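Local coordinates for protein pullulanase (Bacillus acidopullulyticus, PDB 2WAN) that hydrolyses alpha-1,6-glucosidic linkages in pullulan and at branch points of related starch polysaccharides, as a debranching glycoside hydrolase with an alpha-amylase-type barrel, at residues P112-L126 with G294-L308. Sequence-based numbering, arbitrary orientation.
Sequences PSVSNAYLDDEKTVL and GYKAHNILPRNVLNL
Tyr118 and Leu119 pair in parallel with Leu301 and Pro302, where Leu301 N donates to Ala117 O and Leu119 N to Leu301 O (2.9 Å each), and this parallel pairing joins the first and last strands of a seven-stranded mixed beta-sheet. Upstream the strands separate around His298, and a water bridges Val114 O and Ala297 O; a single bridge, Ser113 with Lys296, re-forms beyond it. His298 presents a ring face to Asn116 CA, a CH-pi contact of 4.0 Å to the centroid. At the other end Leu119 O accepts from both Arg303 N and Val305 N, which arrive from opposite faces of its carbonyl plane. Arg303 lies over Tyr118, its CD 3.8 Å from the ring centroid, with guanidinium and ring planes only 20° apart. The bend at chi3 (68°) turns the guanidinium back to grip Asp120 side-on: NE meets OD1 at 2.9 Å and NH2 meets OD2 at 2.8 Å. Thr576 OG1, hydrogen-bonded to both Arg303 NH1 and Tyr118 OH, ties this cluster to a part of the chain far on in sequence; Gln571 also bonds that hydroxyl. A leucine in place of Arg303 would probably leave the Asp120 carboxylate without its countercharge, held on this side mainly by the backbone N of Asn304, and take the flat guanidinium off the Tyr118 ring. Asp120 OD1 divides its lone pairs, syn to Arg303 NE and anti to Asn304 N at 3.0 Å.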
ATOM      1  N   PRO A 112     -11.750  39.404  -2.285  1.00 44.89           N
ATOM      2  CA  PRO A 112     -11.684  38.737  -3.595  1.00 45.13           C
ATOM      3  C   PRO A 112     -10.237  38.399  -3.974  1.00 43.92           C
ATOM      4  O   PRO A 112      -9.425  39.310  -4.157  1.00 44.09           O
ATOM      5  CB  PRO A 112     -12.268  39.782  -4.559  1.00 45.41           C
ATOM      6  CG  PRO A 112     -12.838  40.893  -3.678  1.00 46.34           C
ATOM      7  CD  PRO A 112     -12.066  40.836  -2.401  1.00 45.64           C
ATOM      8  N   SER A 113      -9.914  37.109  -4.097  1.00 42.00           N
ATOM      9  CA  SER A 113      -8.513  36.700  -4.274  1.00 40.24           C
ATOM     10  C   SER A 113      -8.258  35.497  -5.184  1.00 37.72           C
ATOM     11  O   SER A 113      -9.140  34.658  -5.392  1.00 38.60           O
ATOM     12  CB  SER A 113      -7.881  36.427  -2.905  1.00 40.28           C
ATOM     13  OG  SER A 113      -8.560  35.380  -2.235  1.00 44.01           O
ATOM     14  N   VAL A 114      -7.043  35.434  -5.731  1.00 35.04           N
ATOM     15  CA  VAL A 114      -6.472  34.172  -6.202  1.00 32.78           C
ATOM     16  C   VAL A 114      -6.105  33.417  -4.922  1.00 31.98           C
ATOM     17  O   VAL A 114      -5.255  33.877  -4.158  1.00 31.55           O
ATOM     18  CB  VAL A 114      -5.213  34.398  -7.082  1.00 34.01           C
ATOM     19  CG1 VAL A 114      -4.550  33.071  -7.452  1.00 30.15           C
ATOM     20  CG2 VAL A 114      -5.563  35.179  -8.346  1.00 33.08           C
ATOM     21  N   SER A 115      -6.776  32.295  -4.651  1.00 29.17           N
ATOM     22  CA  SER A 115      -6.607  31.620  -3.354  1.00 28.91           C
ATOM     23  C   SER A 115      -5.467  30.582  -3.329  1.00 26.81           C
ATOM     24  O   SER A 115      -5.023  30.175  -2.255  1.00 28.82           O
ATOM     25  CB  SER A 115      -7.925  31.002  -2.862  1.00 28.06           C
ATOM     26  OG  SER A 115      -8.390  30.012  -3.760  1.00 31.15           O
ATOM     27  N   ASN A 116      -5.027  30.162  -4.509  1.00 25.50           N
ATOM     28  CA  ASN A 116      -3.906  29.226  -4.676  1.00 25.47           C
ATOM     29  C   ASN A 116      -3.391  29.264  -6.101  1.00 25.50           C
ATOM     30  O   ASN A 116      -4.159  29.520  -7.034  1.00 27.25           O
ATOM     31  CB  ASN A 116      -4.317  27.777  -4.342  1.00 23.51           C
ATOM     32  CG  ASN A 116      -3.111  26.861  -4.124  1.00 20.74           C
ATOM     33  OD1 ASN A 116      -2.485  26.895  -3.067  1.00 23.39           O
ATOM     34  ND2 ASN A 116      -2.793  26.041  -5.113  1.00 20.48           N
ATOM     35  N   ALA A 117      -2.095  29.000  -6.280  1.00 23.18           N
ATOM     36  CA  ALA A 117      -1.511  28.892  -7.617  1.00 23.92           C
ATOM     37  C   ALA A 117      -0.312  27.948  -7.652  1.00 23.99           C
ATOM     38  O   ALA A 117       0.576  28.022  -6.789  1.00 25.04           O
ATOM     39  CB  ALA A 117      -1.111  30.267  -8.160  1.00 24.59           C
ATOM     40  N   TYR A 118      -0.302  27.077  -8.659  1.00 23.96           N
ATOM     41  CA  TYR A 118       0.756  26.087  -8.838  1.00 22.89           C
ATOM     42  C   TYR A 118       1.403  26.233 -10.199  1.00 22.68           C
ATOM     43  O   TYR A 118       0.717  26.420 -11.202  1.00 22.12           O
ATOM     44  CB  TYR A 118       0.188  24.659  -8.737  1.00 20.39           C
ATOM     45  CG  TYR A 118      -0.169  24.173  -7.355  1.00 22.57           C
ATOM     46  CD1 TYR A 118       0.692  24.384  -6.261  1.00 19.05           C
ATOM     47  CD2 TYR A 118      -1.345  23.446  -7.140  1.00 17.48           C
ATOM     48  CE1 TYR A 118       0.382  23.914  -5.001  1.00 20.21           C
ATOM     49  CE2 TYR A 118      -1.663  22.959  -5.887  1.00 19.21           C
ATOM     50  CZ  TYR A 118      -0.792  23.193  -4.810  1.00 19.80           C
ATOM     51  OH  TYR A 118      -1.089  22.725  -3.552  1.00 20.14           O
ATOM     52  N   LEU A 119       2.725  26.117 -10.238  1.00 20.81           N
ATOM     53  CA  LEU A 119       3.447  26.015 -11.484  1.00 21.31           C
ATOM     54  C   LEU A 119       3.541  24.523 -11.806  1.00 22.81           C
ATOM     55  O   LEU A 119       4.357  23.793 -11.213  1.00 20.41           O
ATOM     56  CB  LEU A 119       4.833  26.676 -11.354  1.00 20.69           C
ATOM     57  CG  LEU A 119       5.703  26.833 -12.606  1.00 20.18           C
ATOM     58  CD1 LEU A 119       5.022  27.740 -13.670  1.00 21.32           C
ATOM     59  CD2 LEU A 119       7.088  27.378 -12.231  1.00 20.46           C
ATOM     60  N   ASP A 120       2.684  24.065 -12.718  1.00 20.87           N
ATOM     61  CA  ASP A 120       2.545  22.625 -12.998  1.00 21.61           C
ATOM     62  C   ASP A 120       3.244  22.158 -14.258  1.00 21.72           C
ATOM     63  O   ASP A 120       3.258  20.966 -14.553  1.00 22.02           O
ATOM     64  CB  ASP A 120       1.067  22.196 -13.017  1.00 20.99           C
ATOM     65  CG  ASP A 120       0.497  21.990 -11.622  1.00 22.06           C
ATOM     66  OD1 ASP A 120       1.263  21.667 -10.673  1.00 24.83           O
ATOM     67  OD2 ASP A 120      -0.731  22.143 -11.462  1.00 22.16           O
ATOM     68  N   ASP A 121       3.808  23.098 -15.019  1.00 22.14           N
ATOM     69  CA  ASP A 121       4.673  22.777 -16.153  1.00 23.00           C
ATOM     70  C   ASP A 121       5.614  23.973 -16.311  1.00 21.27           C
ATOM     71  O   ASP A 121       5.467  24.966 -15.607  1.00 21.13           O
ATOM     72  CB  ASP A 121       3.854  22.532 -17.434  1.00 23.98           C
ATOM     73  CG  ASP A 121       4.564  21.635 -18.440  1.00 25.73           C
ATOM     74  OD1 ASP A 121       3.859  20.941 -19.206  1.00 31.49           O
ATOM     75  OD2 ASP A 121       5.817  21.598 -18.480  1.00 33.09           O
ATOM     76  N   GLU A 122       6.581  23.874 -17.208  1.00 23.75           N
ATOM     77  CA  GLU A 122       7.541  24.962 -17.392  1.00 28.39           C
ATOM     78  C   GLU A 122       6.862  26.315 -17.666  1.00 29.19           C
ATOM     79  O   GLU A 122       7.287  27.338 -17.136  1.00 28.40           O
ATOM     80  CB  GLU A 122       8.580  24.621 -18.463  1.00 29.25           C
ATOM     81  CG  GLU A 122       8.040  24.425 -19.859  1.00 33.37           C
ATOM     82  CD  GLU A 122       9.077  24.735 -20.925  1.00 41.73           C
ATOM     83  OE1 GLU A 122       9.969  25.576 -20.674  1.00 44.50           O
ATOM     84  OE2 GLU A 122       8.997  24.134 -22.016  1.00 46.34           O
ATOM     85  N   LYS A 123       5.778  26.297 -18.443  1.00 29.16           N
ATOM     86  CA  LYS A 123       5.053  27.526 -18.788  1.00 29.02           C
ATOM     87  C   LYS A 123       3.549  27.453 -18.482  1.00 29.30           C
ATOM     88  O   LYS A 123       2.743  28.096 -19.164  1.00 27.52           O
ATOM     89  CB  LYS A 123       5.268  27.860 -20.272  1.00 31.58           C
ATOM     90  CG  LYS A 123       6.719  28.121 -20.676  1.00 31.50           C
ATOM     91  CD  LYS A 123       6.848  28.186 -22.197  1.00 33.80           C
ATOM     92  CE  LYS A 123       8.263  28.501 -22.631  1.00 40.40           C
ATOM     93  NZ  LYS A 123       8.520  28.037 -24.021  1.00 43.77           N
ATOM     94  N   THR A 124       3.171  26.679 -17.460  1.00 25.78           N
ATOM     95  CA  THR A 124       1.757  26.489 -17.112  1.00 26.16           C
ATOM     96  C   THR A 124       1.497  26.719 -15.631  1.00 24.85           C
ATOM     97  O   THR A 124       2.146  26.104 -14.768  1.00 24.62           O
ATOM     98  CB  THR A 124       1.252  25.084 -17.510  1.00 25.62           C
ATOM     99  OG1 THR A 124       1.497  24.856 -18.902  1.00 28.16           O
ATOM    100  CG2 THR A 124      -0.240  24.926 -17.220  1.00 27.58           C
ATOM    101  N   VAL A 125       0.546  27.604 -15.346  1.00 23.89           N
ATOM    102  CA  VAL A 125       0.106  27.890 -13.986  1.00 24.11           C
ATOM    103  C   VAL A 125      -1.354  27.475 -13.818  1.00 26.52           C
ATOM    104  O   VAL A 125      -2.196  27.770 -14.682  1.00 26.17           O
ATOM    105  CB  VAL A 125       0.273  29.389 -13.616  1.00 22.87           C
ATOM    106  CG1 VAL A 125      -0.358  29.706 -12.266  1.00 23.86           C
ATOM    107  CG2 VAL A 125       1.747  29.783 -13.626  1.00 23.27           C
ATOM    108  N   LEU A 126      -1.634  26.769 -12.720  1.00 24.35           N
ATOM    109  CA  LEU A 126      -2.993  26.383 -12.346  1.00 24.21           C
ATOM    110  C   LEU A 126      -3.436  27.237 -11.172  1.00 24.64           C
ATOM    111  O   LEU A 126      -2.905  27.110 -10.071  1.00 25.65           O
ATOM    112  CB  LEU A 126      -3.054  24.885 -11.986  1.00 22.97           C
ATOM    113  CG  LEU A 126      -4.421  24.356 -11.525  1.00 26.81           C
ATOM    114  CD1 LEU A 126      -5.308  24.085 -12.737  1.00 27.69           C
ATOM    115  CD2 LEU A 126      -4.282  23.082 -10.697  1.00 23.67           C
ATOM    116  N   GLY A 294      -9.282  42.707 -10.247  1.00 38.21           N
ATOM    117  CA  GLY A 294     -10.292  42.539  -9.202  1.00 39.04           C
ATOM    118  C   GLY A 294     -10.003  41.431  -8.201  1.00 39.02           C
ATOM    119  O   GLY A 294     -10.764  41.245  -7.244  1.00 39.49           O
ATOM    120  N   TYR A 295      -8.905  40.706  -8.424  1.00 39.33           N
ATOM    121  CA  TYR A 295      -8.467  39.611  -7.553  1.00 37.98           C
ATOM    122  C   TYR A 295      -7.119  39.901  -6.892  1.00 37.48           C
ATOM    123  O   TYR A 295      -6.148  40.250  -7.569  1.00 37.91           O
ATOM    124  CB  TYR A 295      -8.340  38.305  -8.348  1.00 37.54           C
ATOM    125  CG  TYR A 295      -9.648  37.688  -8.794  1.00 37.36           C
ATOM    126  CD1 TYR A 295     -10.137  37.907 -10.082  1.00 36.97           C
ATOM    127  CD2 TYR A 295     -10.386  36.869  -7.935  1.00 36.41           C
ATOM    128  CE1 TYR A 295     -11.337  37.337 -10.502  1.00 38.57           C
ATOM    129  CE2 TYR A 295     -11.588  36.295  -8.347  1.00 36.54           C
ATOM    130  CZ  TYR A 295     -12.053  36.532  -9.634  1.00 36.62           C
ATOM    131  OH  TYR A 295     -13.238  35.967 -10.054  1.00 39.53           O
ATOM    132  N   LYS A 296      -7.076  39.734  -5.571  1.00 37.40           N
ATOM    133  CA  LYS A 296      -5.839  39.821  -4.790  1.00 37.63           C
ATOM    134  C   LYS A 296      -4.823  38.788  -5.301  1.00 36.38           C
ATOM    135  O   LYS A 296      -5.185  37.642  -5.590  1.00 35.96           O
ATOM    136  CB  LYS A 296      -6.152  39.597  -3.305  1.00 38.15           C
ATOM    137  CG  LYS A 296      -4.955  39.616  -2.360  1.00 43.16           C
ATOM    138  CD  LYS A 296      -5.395  39.296  -0.932  1.00 46.38           C
ATOM    139  CE  LYS A 296      -4.351  39.727   0.099  1.00 50.06           C
ATOM    140  NZ  LYS A 296      -3.260  38.728   0.281  1.00 48.35           N
ATOM    141  N   ALA A 297      -3.565  39.213  -5.428  1.00 32.99           N
ATOM    142  CA  ALA A 297      -2.484  38.368  -5.939  1.00 31.90           C
ATOM    143  C   ALA A 297      -2.126  37.211  -4.992  1.00 30.27           C
ATOM    144  O   ALA A 297      -2.421  37.264  -3.794  1.00 29.32           O
ATOM    145  CB  ALA A 297      -1.240  39.221  -6.227  1.00 31.27           C
ATOM    146  N   HIS A 298      -1.490  36.175  -5.542  1.00 29.66           N
ATOM    147  CA  HIS A 298      -1.028  35.023  -4.752  1.00 28.13           C
ATOM    148  C   HIS A 298       0.308  34.506  -5.271  1.00 26.38           C
ATOM    149  O   HIS A 298       0.587  34.562  -6.465  1.00 23.15           O
ATOM    150  CB  HIS A 298      -2.053  33.880  -4.792  1.00 30.07           C
ATOM    151  CG  HIS A 298      -1.926  32.910  -3.654  1.00 27.38           C
ATOM    152  ND1 HIS A 298      -1.073  31.827  -3.685  1.00 32.29           N
ATOM    153  CD2 HIS A 298      -2.541  32.868  -2.448  1.00 28.22           C
ATOM    154  CE1 HIS A 298      -1.171  31.158  -2.551  1.00 23.10           C
ATOM    155  NE2 HIS A 298      -2.052  31.771  -1.781  1.00 32.73           N
ATOM    156  N   ASN A 299       1.123  33.985  -4.361  1.00 26.81           N
ATOM    157  CA  ASN A 299       2.339  33.274  -4.739  1.00 24.96           C
ATOM    158  C   ASN A 299       2.033  32.061  -5.617  1.00 23.67           C
ATOM    159  O   ASN A 299       0.987  31.419  -5.450  1.00 25.33           O
ATOM    160  CB  ASN A 299       3.079  32.818  -3.481  1.00 24.86           C
ATOM    161  CG  ASN A 299       4.350  32.050  -3.800  1.00 28.74           C
ATOM    162  OD1 ASN A 299       5.343  32.623  -4.258  1.00 31.06           O
ATOM    163  ND2 ASN A 299       4.320  30.746  -3.564  1.00 20.56           N
ATOM    164  N   ILE A 300       2.937  31.776  -6.551  1.00 23.02           N
ATOM    165  CA  ILE A 300       2.874  30.583  -7.395  1.00 22.96           C
ATOM    166  C   ILE A 300       3.904  29.580  -6.869  1.00 23.01           C
ATOM    167  O   ILE A 300       5.124  29.807  -6.960  1.00 21.37           O
ATOM    168  CB  ILE A 300       3.204  30.884  -8.881  1.00 24.55           C
ATOM    169  CG1 ILE A 300       2.404  32.082  -9.413  1.00 26.01           C
ATOM    170  CG2 ILE A 300       2.984  29.644  -9.756  1.00 23.96           C
ATOM    171  CD1 ILE A 300       2.909  32.606 -10.758  1.00 26.28           C
ATOM    172  N   LEU A 301       3.417  28.477  -6.313  1.00 18.48           N
ATOM    173  CA  LEU A 301       4.308  27.467  -5.751  1.00 20.42           C
ATOM    174  C   LEU A 301       4.618  26.449  -6.821  1.00 19.61           C
ATOM    175  O   LEU A 301       3.703  25.945  -7.466  1.00 20.47           O
ATOM    176  CB  LEU A 301       3.669  26.777  -4.545  1.00 19.32           C
ATOM    177  CG  LEU A 301       4.609  25.865  -3.743  1.00 20.16           C
ATOM    178  CD1 LEU A 301       5.489  26.694  -2.813  1.00 20.80           C
ATOM    179  CD2 LEU A 301       3.769  24.869  -2.948  1.00 19.39           C
ATOM    180  N   PRO A 302       5.911  26.144  -7.032  1.00 17.20           N
ATOM    181  CA  PRO A 302       6.242  25.090  -7.977  1.00 18.26           C
ATOM    182  C   PRO A 302       5.656  23.740  -7.518  1.00 18.35           C
ATOM    183  O   PRO A 302       5.800  23.374  -6.350  1.00 18.04           O
ATOM    184  CB  PRO A 302       7.780  25.067  -7.937  1.00 20.09           C
ATOM    185  CG  PRO A 302       8.146  26.481  -7.523  1.00 19.67           C
ATOM    186  CD  PRO A 302       7.117  26.812  -6.506  1.00 18.46           C
ATOM    187  N   ARG A 303       4.953  23.053  -8.413  1.00 18.66           N
ATOM    188  CA  ARG A 303       4.451  21.703  -8.120  1.00 18.34           C
ATOM    189  C   ARG A 303       4.864  20.770  -9.257  1.00 17.70           C
ATOM    190  O   ARG A 303       5.984  20.282  -9.272  1.00 18.59           O
ATOM    191  CB  ARG A 303       2.936  21.685  -7.835  1.00 20.20           C
ATOM    192  CG  ARG A 303       2.394  20.284  -7.437  1.00 15.98           C
ATOM    193  CD  ARG A 303       0.904  20.299  -7.082  1.00 19.49           C
ATOM    194  NE  ARG A 303       0.056  20.570  -8.247  1.00 20.30           N
ATOM    195  CZ  ARG A 303      -1.256  20.341  -8.302  1.00 23.26           C
ATOM    196  NH1 ARG A 303      -1.901  19.821  -7.265  1.00 19.50           N
ATOM    197  NH2 ARG A 303      -1.932  20.642  -9.411  1.00 20.12           N
ATOM    198  N   ASN A 304       4.002  20.555 -10.250  1.00 18.31           N
ATOM    199  CA  ASN A 304       4.276  19.520 -11.237  1.00 19.01           C
ATOM    200  C   ASN A 304       5.348  19.899 -12.246  1.00 16.70           C
ATOM    201  O   ASN A 304       5.845  19.045 -12.977  1.00 17.75           O
ATOM    202  CB  ASN A 304       2.996  19.043 -11.920  1.00 19.56           C
ATOM    203  CG  ASN A 304       2.052  18.342 -10.958  1.00 23.37           C
ATOM    204  OD1 ASN A 304       2.477  17.846  -9.916  1.00 19.01           O
ATOM    205  ND2 ASN A 304       0.767  18.295 -11.302  1.00 22.60           N
ATOM    206  N   VAL A 305       5.749  21.172 -12.236  1.00 18.07           N
ATOM    207  CA  VAL A 305       6.925  21.586 -13.006  1.00 18.41           C
ATOM    208  C   VAL A 305       8.171  20.776 -12.585  1.00 18.11           C
ATOM    209  O   VAL A 305       9.039  20.470 -13.413  1.00 18.76           O
ATOM    210  CB  VAL A 305       7.174  23.104 -12.899  1.00 16.82           C
ATOM    211  CG1 VAL A 305       7.522  23.531 -11.457  1.00 15.89           C
ATOM    212  CG2 VAL A 305       8.269  23.536 -13.883  1.00 17.58           C
ATOM    213  N   LEU A 306       8.228  20.405 -11.307  1.00 20.09           N
ATOM    214  CA  LEU A 306       9.383  19.673 -10.773  1.00 17.30           C
ATOM    215  C   LEU A 306       9.453  18.223 -11.257  1.00 18.29           C
ATOM    216  O   LEU A 306      10.471  17.554 -11.060  1.00 17.55           O
ATOM    217  CB  LEU A 306       9.409  19.749  -9.238  1.00 17.18           C
ATOM    218  CG  LEU A 306       9.416  21.155  -8.631  1.00 18.50           C
ATOM    219  CD1 LEU A 306       9.301  21.086  -7.099  1.00 15.98           C
ATOM    220  CD2 LEU A 306      10.670  21.949  -9.051  1.00 16.19           C
ATOM    221  N   ASN A 307       8.379  17.741 -11.892  1.00 17.79           N
ATOM    222  CA  ASN A 307       8.388  16.424 -12.554  1.00 20.00           C
ATOM    223  C   ASN A 307       9.346  16.348 -13.742  1.00 20.41           C
ATOM    224  O   ASN A 307       9.759  15.260 -14.131  1.00 21.24           O
ATOM    225  CB  ASN A 307       7.004  16.028 -13.092  1.00 19.34           C
ATOM    226  CG  ASN A 307       5.937  15.919 -12.020  1.00 19.01           C
ATOM    227  OD1 ASN A 307       6.202  15.989 -10.819  1.00 19.04           O
ATOM    228  ND2 ASN A 307       4.694  15.746 -12.468  1.00 18.07           N
ATOM    229  N   LEU A 308       9.665  17.504 -14.328  1.00 21.43           N
ATOM    230  CA  LEU A 308      10.425  17.559 -15.588  1.00 20.70           C
ATOM    231  C   LEU A 308      11.842  16.987 -15.452  1.00 19.59           C
ATOM    232  O   LEU A 308      12.472  17.120 -14.400  1.00 19.00           O
ATOM    233  CB  LEU A 308      10.463  18.998 -16.141  1.00 20.20           C
ATOM    234  CG  LEU A 308       9.129  19.612 -16.603  1.00 24.13           C
ATOM    235  CD1 LEU A 308       9.263  21.111 -16.893  1.00 24.98           C
ATOM    236  CD2 LEU A 308       8.585  18.889 -17.813  1.00 26.18           C
TER
HETATM  237  O   HOH W   1      -4.566  35.958  -2.477  1.00 37.37           O